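Local coordinates for protein putative retaining b-glycosidase (Saccharophagus degradans, PDB 5A95) that probably cleaves beta-1,4 glucosidic linkages in mixed-linkage beta-1,3/1,4-glucans as a retaining glycoside hydrolase of family 5, at residues Trp141-Tyr146 with Glu150-Pro155; Ser211-Ile216 with Pro225-Phe230. The protein carries 1 engineered substitution. All coordinates share one frame; numbering follows the deposited sequence.

Interaction 1. Residues Trp141-Tyr146 with Glu150-Pro155; sequences WHSIGY and EQYQHP. With BGC (beta-D-glucopyranose), chain D.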
loop_
_atom_site.group_PDB
_atom_site.type_symbol
_atom_site.label_atom_id
_atom_site.label_comp_id
_atom_site.label_asym_id
_atom_site.label_seq_id
_atom_site.Cartn_x
_atom_site.Cartn_y
_atom_site.Cartn_z
ATOM N N TRP A 141 -17.958 7.054 4.551
ATOM C CA TRP A 141 -16.516 7.179 4.394
ATOM C C TRP A 141 -16.284 8.161 3.236
ATOM O O TRP A 141 -16.456 7.844 2.045
ATOM C CB TRP A 141 -15.924 5.802 4.135
ATOM C CG TRP A 141 -14.411 5.749 4.015
ATOM C CD1 TRP A 141 -13.705 5.264 2.942
ATOM C CD2 TRP A 141 -13.437 6.129 4.996
ATOM N NE1 TRP A 141 -12.362 5.321 3.194
ATOM C CE2 TRP A 141 -12.171 5.844 4.446
ATOM C CE3 TRP A 141 -13.496 6.672 6.289
ATOM C CZ2 TRP A 141 -10.981 6.060 5.152
ATOM C CZ3 TRP A 141 -12.299 6.890 6.985
ATOM C CH2 TRP A 141 -11.069 6.608 6.413
ATOM N N HIS A 142 -15.979 9.382 3.623
ATOM C CA HIS A 142 -16.172 10.524 2.738
ATOM C C HIS A 142 -14.894 10.843 1.963
ATOM O O HIS A 142 -14.154 11.782 2.269
ATOM C CB HIS A 142 -16.684 11.721 3.513
ATOM C CG HIS A 142 -17.269 12.776 2.654
ATOM N ND1 HIS A 142 -18.579 12.762 2.255
ATOM C CD2 HIS A 142 -16.713 13.870 2.086
ATOM C CE1 HIS A 142 -18.812 13.819 1.506
ATOM N NE2 HIS A 142 -17.697 14.509 1.388
ATOM N N SER A 143 -14.673 10.054 0.927
ATOM C CA SER A 143 -13.616 10.273 -0.017
ATOM C C SER A 143 -14.224 10.555 -1.396
ATOM O O SER A 143 -15.408 10.320 -1.651
ATOM C CB SER A 143 -12.673 9.069 -0.033
ATOM O OG SER A 143 -11.596 9.263 -0.944
ATOM N N ILE A 144 -13.398 11.111 -2.275
ATOM C CA ILE A 144 -13.763 11.504 -3.633
ATOM C C ILE A 144 -12.590 11.109 -4.505
ATOM O O ILE A 144 -11.483 11.659 -4.331
ATOM C CB ILE A 144 -14.019 13.023 -3.767
ATOM C CG1 ILE A 144 -15.072 13.503 -2.772
ATOM C CG2 ILE A 144 -14.434 13.326 -5.205
ATOM C CD1 ILE A 144 -15.426 14.963 -2.890
ATOM N N GLY A 145 -12.790 10.150 -5.405
ATOM C CA GLY A 145 -11.733 9.686 -6.259
ATOM C C GLY A 145 -11.879 8.220 -6.600
ATOM O O GLY A 145 -13.009 7.688 -6.605
ATOM N N TYR A 146 -10.758 7.563 -6.875
ATOM C CA TYR A 146 -10.775 6.209 -7.404
ATOM C C TYR A 146 -9.968 5.313 -6.495
ATOM O O TYR A 146 -8.726 5.269 -6.542
ATOM C CB TYR A 146 -10.244 6.174 -8.868
ATOM C CG TYR A 146 -10.678 4.952 -9.621
ATOM C CD1 TYR A 146 -12.029 4.662 -9.748
ATOM C CD2 TYR A 146 -9.768 4.058 -10.144
ATOM C CE1 TYR A 146 -12.473 3.534 -10.392
ATOM C CE2 TYR A 146 -10.208 2.921 -10.810
ATOM C CZ TYR A 146 -11.565 2.664 -10.916
ATOM O OH TYR A 146 -12.075 1.544 -11.546
ATOM N N GLU A 150 -6.014 4.364 -5.666
ATOM C CA GLU A 150 -5.704 5.200 -4.501
ATOM C C GLU A 150 -5.303 6.618 -4.917
ATOM O O GLU A 150 -4.348 7.162 -4.378
ATOM C CB GLU A 150 -4.672 4.529 -3.557
ATOM C CG GLU A 150 -5.137 3.154 -3.088
ATOM C CD GLU A 150 -4.134 2.399 -2.283
ATOM O OE1 GLU A 150 -2.960 2.805 -2.299
ATOM O OE2 GLU A 150 -4.495 1.386 -1.615
ATOM N N GLN A 151 -6.069 7.195 -5.832
ATOM C CA GLN A 151 -5.856 8.560 -6.307
ATOM C C GLN A 151 -7.158 9.345 -6.128
ATOM O O GLN A 151 -8.236 8.831 -6.404
ATOM C CB GLN A 151 -5.449 8.608 -7.798
ATOM C CG GLN A 151 -4.277 7.737 -8.162
ATOM C CD GLN A 151 -2.978 8.170 -7.526
ATOM O OE1 GLN A 151 -2.477 9.271 -7.787
ATOM N NE2 GLN A 151 -2.394 7.309 -6.725
ATOM N N TYR A 152 -7.047 10.607 -5.702
ATOM C CA TYR A 152 -8.201 11.361 -5.198
ATOM C C TYR A 152 -8.277 12.781 -5.698
ATOM O O TYR A 152 -7.284 13.373 -6.187
ATOM C CB TYR A 152 -8.231 11.329 -3.644
ATOM C CG TYR A 152 -8.124 9.910 -3.148
ATOM C CD1 TYR A 152 -9.224 9.077 -3.093
ATOM C CD2 TYR A 152 -6.902 9.388 -2.803
ATOM C CE1 TYR A 152 -9.108 7.748 -2.747
ATOM C CE2 TYR A 152 -6.760 8.068 -2.447
ATOM C CZ TYR A 152 -7.877 7.243 -2.379
ATOM O OH TYR A 152 -7.726 5.920 -2.045
ATOM N N GLN A 153 -9.436 13.387 -5.494
ATOM C CA GLN A 153 -9.666 14.746 -5.900
ATOM C C GLN A 153 -8.824 15.758 -5.109
ATOM O O GLN A 153 -8.454 16.807 -5.646
ATOM C CB GLN A 153 -11.167 15.069 -5.821
ATOM C CG GLN A 153 -11.508 16.502 -6.216
ATOM C CD GLN A 153 -12.982 16.693 -6.317
ATOM O OE1 GLN A 153 -13.600 16.097 -7.182
ATOM N NE2 GLN A 153 -13.528 17.554 -5.474
ATOM N N HIS A 154 -8.575 15.493 -3.839
ATOM C CA HIS A 154 -7.918 16.427 -2.938
ATOM C C HIS A 154 -7.358 15.632 -1.781
ATOM O O HIS A 154 -7.954 14.615 -1.379
ATOM C CB HIS A 154 -8.957 17.466 -2.456
ATOM C CG HIS A 154 -8.416 18.559 -1.584
ATOM N ND1 HIS A 154 -8.041 18.374 -0.277
ATOM C CD2 HIS A 154 -8.228 19.874 -1.839
ATOM C CE1 HIS A 154 -7.606 19.516 0.229
ATOM N NE2 HIS A 154 -7.719 20.449 -0.702
ATOM N N PRO A 155 -6.250 16.104 -1.183
ATOM C CA PRO A 155 -5.670 15.358 -0.042
ATOM C C PRO A 155 -6.565 15.139 1.179
ATOM O O PRO A 155 -6.375 14.179 1.922
ATOM C CB PRO A 155 -4.399 16.151 0.295
ATOM C CG PRO A 155 -4.064 16.899 -0.957
ATOM C CD PRO A 155 -5.359 17.184 -1.654
HETATM C C2 BGC D . -18.530 16.672 -2.137
HETATM C C3 BGC D . -18.672 17.586 -0.921
HETATM C C4 BGC D . -18.652 19.048 -1.381
HETATM C C5 BGC D . -19.717 19.270 -2.438
HETATM C C6 BGC D . -19.769 20.700 -2.919
HETATM C C1 BGC D . -19.395 17.076 -3.327
HETATM O O1 BGC D . -18.919 16.568 -4.547
HETATM O O2 BGC D . -18.781 15.274 -1.736
HETATM O O3 BGC D . -17.616 17.228 0.025
HETATM O O4 BGC D . -18.829 20.028 -0.348
HETATM O O5 BGC D . -19.352 18.464 -3.553
HETATM O O6 BGC D . -20.666 20.689 -4.031
#
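Gly145 and Tyr152 face each other as a non-hydrogen-bonded antiparallel pair, their CA atoms 4.1 Å apart, at the corner where the chain leaves strand 136-144. The backbone angles of Gly145 (phi 148°, psi -153°), open chiefly to glycine, let the chains come this close. On one side Tyr146 N gives an almost straight bond to Gln151 O (2.9 Å), while Gln151 N returns a weak one to Tyr146 O; Glu150 and Gln151 together opposite Tyr146 form a G1 beta bulge. On the other side Gln153 N binds Ile144 O at 2.9 Å. That oxygen also lies in the plane of the Tyr152 ring, at its edge, 3.3 Å from Tyr152 CB. Ser143 OG, trans to the backbone N (chi1 -179°), comes obliquely to the same ring, 3.2 Å from Tyr152 CD1, and hydrogen-bonds Tyr157 O. Ile144 CG2 rests 3.5 Å from Gln153 OE1, which Trp232 NE1 holds by a hydrogen bond.

The glucose lies on the strand 136-144 side of the corner. His142 NE2 donates a nearly straight bond to BGC O3 (3.0 Å), its imidazole oriented by Asp140 through ND1, and Ile144 CD1 packs 3.6 Å from BGC O2, so the pairing begins beside the sugar. Tyr152 O and the side chains of Gln151, Gln153 and His154 hydrogen-bond the second subunit, another copy of this protein; Gln151 NE2 also bonds Thr149 O of its own chain. His142 packs on strand 101-106, Trp141 stacks on Phe167 of helix 161-174, and Ile144 and Tyr146 lie against helix 230-233.

Interaction 2. Residues Ser211-Ile216 with Pro225-Phe230; sequences SLIDMI and PLVAGF. With NA (sodium ion), chain L.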
loop_
_atom_site.group_PDB
_atom_site.type_symbol
_atom_site.label_atom_id
_atom_site.label_comp_id
_atom_site.label_asym_id
_atom_site.label_seq_id
_atom_site.Cartn_x
_atom_site.Cartn_y
_atom_site.Cartn_z
ATOM N N SER A 211 -15.999 -6.913 -1.981
ATOM C CA SER A 211 -15.003 -7.278 -0.986
ATOM C C SER A 211 -15.239 -6.573 0.337
ATOM O O SER A 211 -15.166 -7.171 1.406
ATOM C CB SER A 211 -13.602 -6.975 -1.535
ATOM O OG SER A 211 -12.575 -7.410 -0.661
ATOM N N LEU A 212 -15.527 -5.277 0.281
ATOM C CA LEU A 212 -15.864 -4.536 1.480
ATOM C C LEU A 212 -17.148 -5.106 2.136
ATOM O O LEU A 212 -17.213 -5.264 3.353
ATOM C CB LEU A 212 -16.038 -3.046 1.181
ATOM C CG LEU A 212 -14.761 -2.297 0.746
ATOM C CD1 LEU A 212 -15.074 -0.895 0.297
ATOM C CD2 LEU A 212 -13.740 -2.275 1.848
ATOM N N ILE A 213 -18.171 -5.360 1.326
ATOM C CA ILE A 213 -19.427 -5.916 1.823
ATOM C C ILE A 213 -19.184 -7.251 2.525
ATOM O O ILE A 213 -19.757 -7.512 3.585
ATOM C CB ILE A 213 -20.452 -6.047 0.687
ATOM C CG1 ILE A 213 -20.911 -4.641 0.245
ATOM C CG2 ILE A 213 -21.653 -6.865 1.151
ATOM C CD1 ILE A 213 -21.521 -4.625 -1.130
ATOM N N ASP A 214 -18.341 -8.095 1.945
ATOM C CA ASP A 214 -18.099 -9.397 2.581
ATOM C C ASP A 214 -17.478 -9.251 3.963
ATOM O O ASP A 214 -17.848 -9.972 4.874
ATOM C CB ASP A 214 -17.239 -10.274 1.667
ATOM C CG ASP A 214 -17.992 -10.791 0.461
ATOM O OD1 ASP A 214 -19.239 -10.762 0.473
ATOM O OD2 ASP A 214 -17.343 -11.226 -0.517
ATOM N N MET A 215 -16.515 -8.342 4.120
ATOM C CA MET A 215 -15.923 -8.095 5.430
ATOM C C MET A 215 -16.943 -7.596 6.431
ATOM O O MET A 215 -16.942 -7.986 7.587
ATOM C CB MET A 215 -14.838 -6.999 5.382
ATOM C CG MET A 215 -13.533 -7.331 4.752
ATOM S SD MET A 215 -12.531 -5.825 4.693
ATOM C CE MET A 215 -12.100 -5.676 6.439
ATOM N N ILE A 216 -17.792 -6.677 5.976
ATOM C CA ILE A 216 -18.815 -6.088 6.820
ATOM C C ILE A 216 -19.838 -7.154 7.250
ATOM O O ILE A 216 -20.141 -7.318 8.444
ATOM C CB ILE A 216 -19.483 -4.916 6.102
ATOM C CG1 ILE A 216 -18.491 -3.745 5.986
ATOM C CG2 ILE A 216 -20.748 -4.466 6.818
ATOM C CD1 ILE A 216 -18.927 -2.670 5.015
ATOM N N PRO A 225 -25.296 -1.832 3.514
ATOM C CA PRO A 225 -24.252 -1.195 2.702
ATOM C C PRO A 225 -24.905 -0.336 1.635
ATOM O O PRO A 225 -25.900 -0.738 1.008
ATOM C CB PRO A 225 -23.503 -2.400 2.063
ATOM C CG PRO A 225 -23.916 -3.604 2.884
ATOM C CD PRO A 225 -25.356 -3.281 3.251
ATOM N N LEU A 226 -24.279 0.804 1.359
ATOM C CA LEU A 226 -24.752 1.737 0.342
ATOM C C LEU A 226 -23.621 1.951 -0.667
ATOM O O LEU A 226 -22.505 2.350 -0.291
ATOM C CB LEU A 226 -25.154 3.061 0.984
ATOM C CG LEU A 226 -25.742 4.128 0.086
ATOM C CD1 LEU A 226 -27.092 3.741 -0.430
ATOM C CD2 LEU A 226 -25.822 5.488 0.740
ATOM N N VAL A 227 -23.893 1.594 -1.925
ATOM C CA VAL A 227 -22.901 1.523 -3.004
ATOM C C VAL A 227 -23.185 2.619 -4.027
ATOM O O VAL A 227 -24.328 2.881 -4.359
ATOM C CB VAL A 227 -23.001 0.142 -3.690
ATOM C CG1 VAL A 227 -22.168 0.068 -4.964
ATOM C CG2 VAL A 227 -22.557 -0.939 -2.710
ATOM N N ALA A 228 -22.115 3.241 -4.523
ATOM C CA ALA A 228 -22.182 4.340 -5.472
ATOM C C ALA A 228 -21.512 3.992 -6.806
ATOM O O ALA A 228 -20.576 3.190 -6.871
ATOM C CB ALA A 228 -21.468 5.559 -4.926
ATOM N N GLY A 229 -22.019 4.625 -7.852
ATOM C CA GLY A 229 -21.415 4.579 -9.163
ATOM C C GLY A 229 -20.498 5.763 -9.449
ATOM O O GLY A 229 -20.173 6.580 -8.585
ATOM N N PHE A 230 -20.063 5.816 -10.697
ATOM C CA PHE A 230 -19.106 6.816 -11.177
ATOM C C PHE A 230 -19.753 8.172 -11.415
ATOM O O PHE A 230 -20.936 8.412 -11.116
ATOM C CB PHE A 230 -18.390 6.297 -12.442
ATOM C CG PHE A 230 -17.678 4.967 -12.265
ATOM C CD1 PHE A 230 -17.013 4.653 -11.102
ATOM C CD2 PHE A 230 -17.641 4.057 -13.303
ATOM C CE1 PHE A 230 -16.329 3.453 -10.956
ATOM C CE2 PHE A 230 -16.965 2.867 -13.164
ATOM C CZ PHE A 230 -16.327 2.571 -12.005
HETATM NA NA NA L . -15.094 -6.785 9.316
HETATM O O HOH W 1 -15.482 -6.116 11.950
#
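Ile213 is the single helix residue here with atoms within 4.5 Å of the strand segment, and it meets both Pro225 and Val227. Its CG1 lies 3.9 Å from Pro225 CB, and its CD1 ends 4.1 Å from Val227 CG2, crossing each side chain at about a right angle. With CG1 beside the backbone N (chi1 -70°) and CD1 extended beyond it, the longer branch passes the CB-CG edge of the proline ring and ends at the valine. Leu226, between the two, turns its side chain away from the helix to pack on Val183 and Glu185 of the neighbouring strand.

Helix 202-219 and strand 224-227 form the second half of a beta-alpha-beta crossover from strand 181-185, a unit of the (beta/alpha)8 barrel of family 5 hydrolases. Ile213 also packs on Ile244, and Ile216 lies on Tyr184 and Leu186. Away from the barrel, Met215 O binds a sodium ion at 2.8 Å, which also takes a water and Thr196 O of the third subunit.

No hydrogen bond joins the segments: dispersion and exclusion of water hold helix to strand, while polar groups of the helix pair with other parts, Ser211 with Arg165 and Asp214 in a salt bridge with Arg246.

Both contacts are buried and reach the same barrel sheet, but in different ways. In interaction 1 the chain leaves strand 136-144, turns a corner and pairs with 151-152 beside the glycan pocket, where backbone hydrogen bonds join the chains and polar side chains bond to other parts, the sugar or the second subunit; interaction 2 is wholly apolar and seats a helix on the barrel wall. Their centres lie about 16 Å apart, yet they touch: Tyr146 CE1 packs 3.9 Å from Phe230 CE1, at the end of 225-230. Each also neighbours an assembly interface, segment 150-155 through hydrogen bonds to the second subunit, helix 202-219 through a sodium ion shared with the third.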